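BtGH115A (Bacteroides thetaiotaomicron, PDB 5BY3) is a family GH115 4-O-methyl-alpha-glucuronidase, a glycoside hydrolase with specificity for decorated arabinogalactans. Local coordinates at residues Ala493-Pro498 and Leu519-Arg524. Numbering follows the deposited sequence.
Sequences AHIRKP and LPWSER
Leu519 meets Arg496 first: its CD2 methyl lies over one face of the guanidinium, off-centre, 3.5 Å from Arg496 NE. That nitrogen is hydrogen-bonded to the carbonyl of Phe500, just beyond 493-498. An inverse gamma turn centred on Pro520 follows, with a weak 2.8 Å bond from Trp521 N to Leu519 O. After the turn, the indole lies with one face over Leu519 CB. Trp521 reaches the other segment with its six-membered ring. Arg496 CB sits at the ring edge, 4.0 Å from Trp521 CH2. The chain of Arg496 leaves the backbone with CG opposite the N (chi1 -162°) and bends at chi2 (96°), running from the indole edge to the leucine methyl. Ile495 CG2 approaches Trp521 CZ2 obliquely at 4.3 Å. Cutting Arg496 back to an alanine is likely to leave the Phe500 carbonyl without this donor and open a gap beside Leu519 CD2. The contact joins the end of helix 476-495 to the lead-in of helix 523-543, which Ser522 caps and whose Arg529 touches both Ile495 and Trp521. Helix 552-580 packs against Pro498 through Ala566 and Met569, and its Gln577 accepts a bond from Leu519 N.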
ATOM      1  N   ALA A 493      -2.431 -11.923  10.986  1.00 31.17           N
ATOM      2  CA  ALA A 493      -1.685 -11.896   9.718  1.00 32.01           C
ATOM      3  C   ALA A 493      -0.302 -11.247   9.903  1.00 34.63           C
ATOM      4  O   ALA A 493       0.652 -11.699   9.300  1.00 35.78           O
ATOM      5  CB  ALA A 493      -2.455 -11.184   8.649  1.00 30.46           C
ATOM      6  N   HIS A 494      -0.194 -10.254  10.789  1.00 34.46           N
ATOM      7  CA  HIS A 494       1.070  -9.596  11.136  1.00 33.85           C
ATOM      8  C   HIS A 494       1.999 -10.629  11.767  1.00 35.20           C
ATOM      9  O   HIS A 494       3.202 -10.664  11.505  1.00 38.72           O
ATOM     10  CB  HIS A 494       0.762  -8.449  12.105  1.00 34.80           C
ATOM     11  CG  HIS A 494       1.935  -7.599  12.494  1.00 36.33           C
ATOM     12  ND1 HIS A 494       2.391  -6.555  11.715  1.00 36.73           N
ATOM     13  CD2 HIS A 494       2.687  -7.574  13.627  1.00 38.92           C
ATOM     14  CE1 HIS A 494       3.399  -5.951  12.334  1.00 35.97           C
ATOM     15  NE2 HIS A 494       3.591  -6.538  13.502  1.00 33.77           N
ATOM     16  N   ILE A 495       1.427 -11.492  12.582  1.00 36.64           N
ATOM     17  CA  ILE A 495       2.167 -12.549  13.246  1.00 34.71           C
ATOM     18  C   ILE A 495       2.709 -13.534  12.211  1.00 36.29           C
ATOM     19  O   ILE A 495       3.850 -13.965  12.278  1.00 40.07           O
ATOM     20  CB  ILE A 495       1.269 -13.200  14.321  1.00 33.18           C
ATOM     21  CG1 ILE A 495       1.128 -12.180  15.483  1.00 34.78           C
ATOM     22  CG2 ILE A 495       1.832 -14.528  14.820  1.00 31.28           C
ATOM     23  CD1 ILE A 495       0.165 -12.525  16.595  1.00 29.35           C
ATOM     24  N   ARG A 496       1.885 -13.851  11.231  1.00 40.51           N
ATOM     25  CA  ARG A 496       2.287 -14.688  10.137  1.00 39.30           C
ATOM     26  C   ARG A 496       1.169 -14.612   9.130  1.00 38.94           C
ATOM     27  O   ARG A 496       0.029 -14.968   9.420  1.00 38.56           O
ATOM     28  CB  ARG A 496       2.491 -16.109  10.604  1.00 39.58           C
ATOM     29  CG  ARG A 496       3.318 -16.897   9.621  1.00 47.50           C
ATOM     30  CD  ARG A 496       4.775 -16.915  10.041  1.00 55.07           C
ATOM     31  NE  ARG A 496       5.579 -17.619   9.037  1.00 59.32           N
ATOM     32  CZ  ARG A 496       6.904 -17.755   9.079  1.00 53.91           C
ATOM     33  NH1 ARG A 496       7.599 -17.221  10.087  1.00 43.60           N
ATOM     34  NH2 ARG A 496       7.524 -18.402   8.091  1.00 45.14           N
ATOM     35  N   LYS A 497       1.500 -14.070   7.970  1.00 40.07           N
ATOM     36  CA  LYS A 497       0.607 -13.980   6.827  1.00 38.96           C
ATOM     37  C   LYS A 497       0.143 -15.369   6.379  1.00 38.72           C
ATOM     38  O   LYS A 497       0.862 -16.357   6.565  1.00 41.39           O
ATOM     39  CB  LYS A 497       1.335 -13.295   5.688  1.00 38.91           C
ATOM     40  CG  LYS A 497       1.552 -11.804   5.898  1.00 40.63           C
ATOM     41  CD  LYS A 497       2.062 -11.067   4.663  1.00 35.32           C
ATOM     42  CE  LYS A 497       1.552  -9.616   4.576  1.00 43.75           C
ATOM     43  NZ  LYS A 497       2.116  -8.625   5.548  1.00 41.75           N
ATOM     44  N   PRO A 498      -1.061 -15.457   5.797  1.00 38.33           N
ATOM     45  CA  PRO A 498      -1.496 -16.728   5.199  1.00 39.81           C
ATOM     46  C   PRO A 498      -0.451 -17.407   4.320  1.00 39.54           C
ATOM     47  O   PRO A 498      -0.172 -18.584   4.523  1.00 43.48           O
ATOM     48  CB  PRO A 498      -2.690 -16.314   4.369  1.00 35.54           C
ATOM     49  CG  PRO A 498      -3.305 -15.245   5.221  1.00 36.31           C
ATOM     50  CD  PRO A 498      -2.151 -14.458   5.769  1.00 37.81           C
ATOM     51  N   LEU A 519       6.117 -24.617  11.840  1.00 41.36           N
ATOM     52  CA  LEU A 519       6.412 -23.318  12.391  1.00 42.17           C
ATOM     53  C   LEU A 519       6.906 -23.616  13.794  1.00 40.00           C
ATOM     54  O   LEU A 519       6.467 -24.617  14.368  1.00 38.55           O
ATOM     55  CB  LEU A 519       5.146 -22.461  12.400  1.00 39.61           C
ATOM     56  CG  LEU A 519       4.720 -22.089  10.975  1.00 40.87           C
ATOM     57  CD1 LEU A 519       3.229 -21.989  10.907  1.00 38.37           C
ATOM     58  CD2 LEU A 519       5.363 -20.791  10.516  1.00 42.02           C
ATOM     59  N   PRO A 520       7.843 -22.791  14.344  1.00 38.78           N
ATOM     60  CA  PRO A 520       8.365 -23.141  15.692  1.00 36.70           C
ATOM     61  C   PRO A 520       7.401 -22.738  16.826  1.00 42.06           C
ATOM     62  O   PRO A 520       7.734 -21.881  17.682  1.00 40.00           O
ATOM     63  CB  PRO A 520       9.708 -22.381  15.768  1.00 36.27           C
ATOM     64  CG  PRO A 520       9.600 -21.247  14.761  1.00 36.64           C
ATOM     65  CD  PRO A 520       8.521 -21.608  13.754  1.00 33.94           C
ATOM     66  N   TRP A 521       6.201 -23.333  16.814  1.00 42.23           N
ATOM     67  CA  TRP A 521       5.172 -23.017  17.805  1.00 40.48           C
ATOM     68  C   TRP A 521       4.717 -24.291  18.550  1.00 44.37           C
ATOM     69  O   TRP A 521       4.754 -25.379  17.991  1.00 49.46           O
ATOM     70  CB  TRP A 521       3.973 -22.314  17.156  1.00 41.37           C
ATOM     71  CG  TRP A 521       4.224 -21.041  16.361  1.00 45.17           C
ATOM     72  CD1 TRP A 521       5.335 -20.194  16.412  1.00 50.63           C
ATOM     73  CD2 TRP A 521       3.323 -20.443  15.414  1.00 43.88           C
ATOM     74  NE1 TRP A 521       5.165 -19.135  15.529  1.00 48.02           N
ATOM     75  CE2 TRP A 521       3.952 -19.275  14.901  1.00 42.51           C
ATOM     76  CE3 TRP A 521       2.052 -20.797  14.929  1.00 37.63           C
ATOM     77  CZ2 TRP A 521       3.340 -18.465  13.962  1.00 39.72           C
ATOM     78  CZ3 TRP A 521       1.471 -20.020  14.005  1.00 37.18           C
ATOM     79  CH2 TRP A 521       2.089 -18.845  13.533  1.00 39.93           C
ATOM     80  N   SER A 522       4.304 -24.152  19.806  1.00 40.40           N
ATOM     81  CA  SER A 522       3.818 -25.284  20.594  1.00 39.27           C
ATOM     82  C   SER A 522       2.411 -25.694  20.189  1.00 40.16           C
ATOM     83  O   SER A 522       1.684 -24.900  19.619  1.00 49.41           O
ATOM     84  CB  SER A 522       3.754 -24.883  22.051  1.00 33.63           C
ATOM     85  OG  SER A 522       2.721 -23.915  22.203  1.00 39.66           O
ATOM     86  N   GLU A 523       2.023 -26.918  20.525  1.00 40.52           N
ATOM     87  CA  GLU A 523       0.635 -27.375  20.419  1.00 42.08           C
ATOM     88  C   GLU A 523      -0.386 -26.399  20.988  1.00 42.54           C
ATOM     89  O   GLU A 523      -1.392 -26.074  20.325  1.00 44.50           O
ATOM     90  CB  GLU A 523       0.456 -28.755  21.040  1.00 39.41           C
ATOM     91  CG  GLU A 523      -0.561 -29.562  20.238  1.00 53.03           C
ATOM     92  CD  GLU A 523      -1.031 -30.847  20.906  1.00 54.11           C
ATOM     93  OE1 GLU A 523      -0.232 -31.465  21.634  1.00 50.19           O
ATOM     94  OE2 GLU A 523      -2.192 -31.243  20.658  1.00 53.94           O
ATOM     95  N   ARG A 524      -0.095 -25.902  22.186  1.00 46.02           N
ATOM     96  CA  ARG A 524      -0.928 -24.910  22.867  1.00 49.73           C
ATOM     97  C   ARG A 524      -1.115 -23.638  22.002  1.00 46.85           C
ATOM     98  O   ARG A 524      -2.246 -23.291  21.664  1.00 48.48           O
ATOM     99  CB  ARG A 524      -0.392 -24.636  24.284  1.00 51.60           C
ATOM    100  CG  ARG A 524      -1.178 -23.612  25.088  1.00 64.95           C
ATOM    101  CD  ARG A 524      -0.340 -23.126  26.253  1.00 73.25           C
ATOM    102  NE  ARG A 524      -0.389 -21.661  26.411  1.00 96.59           N
ATOM    103  CZ  ARG A 524       0.393 -20.770  25.783  1.00101.40           C
ATOM    104  NH1 ARG A 524       1.319 -21.159  24.910  1.00 99.83           N
ATOM    105  NH2 ARG A 524       0.244 -19.467  26.026  1.00101.31           N
TER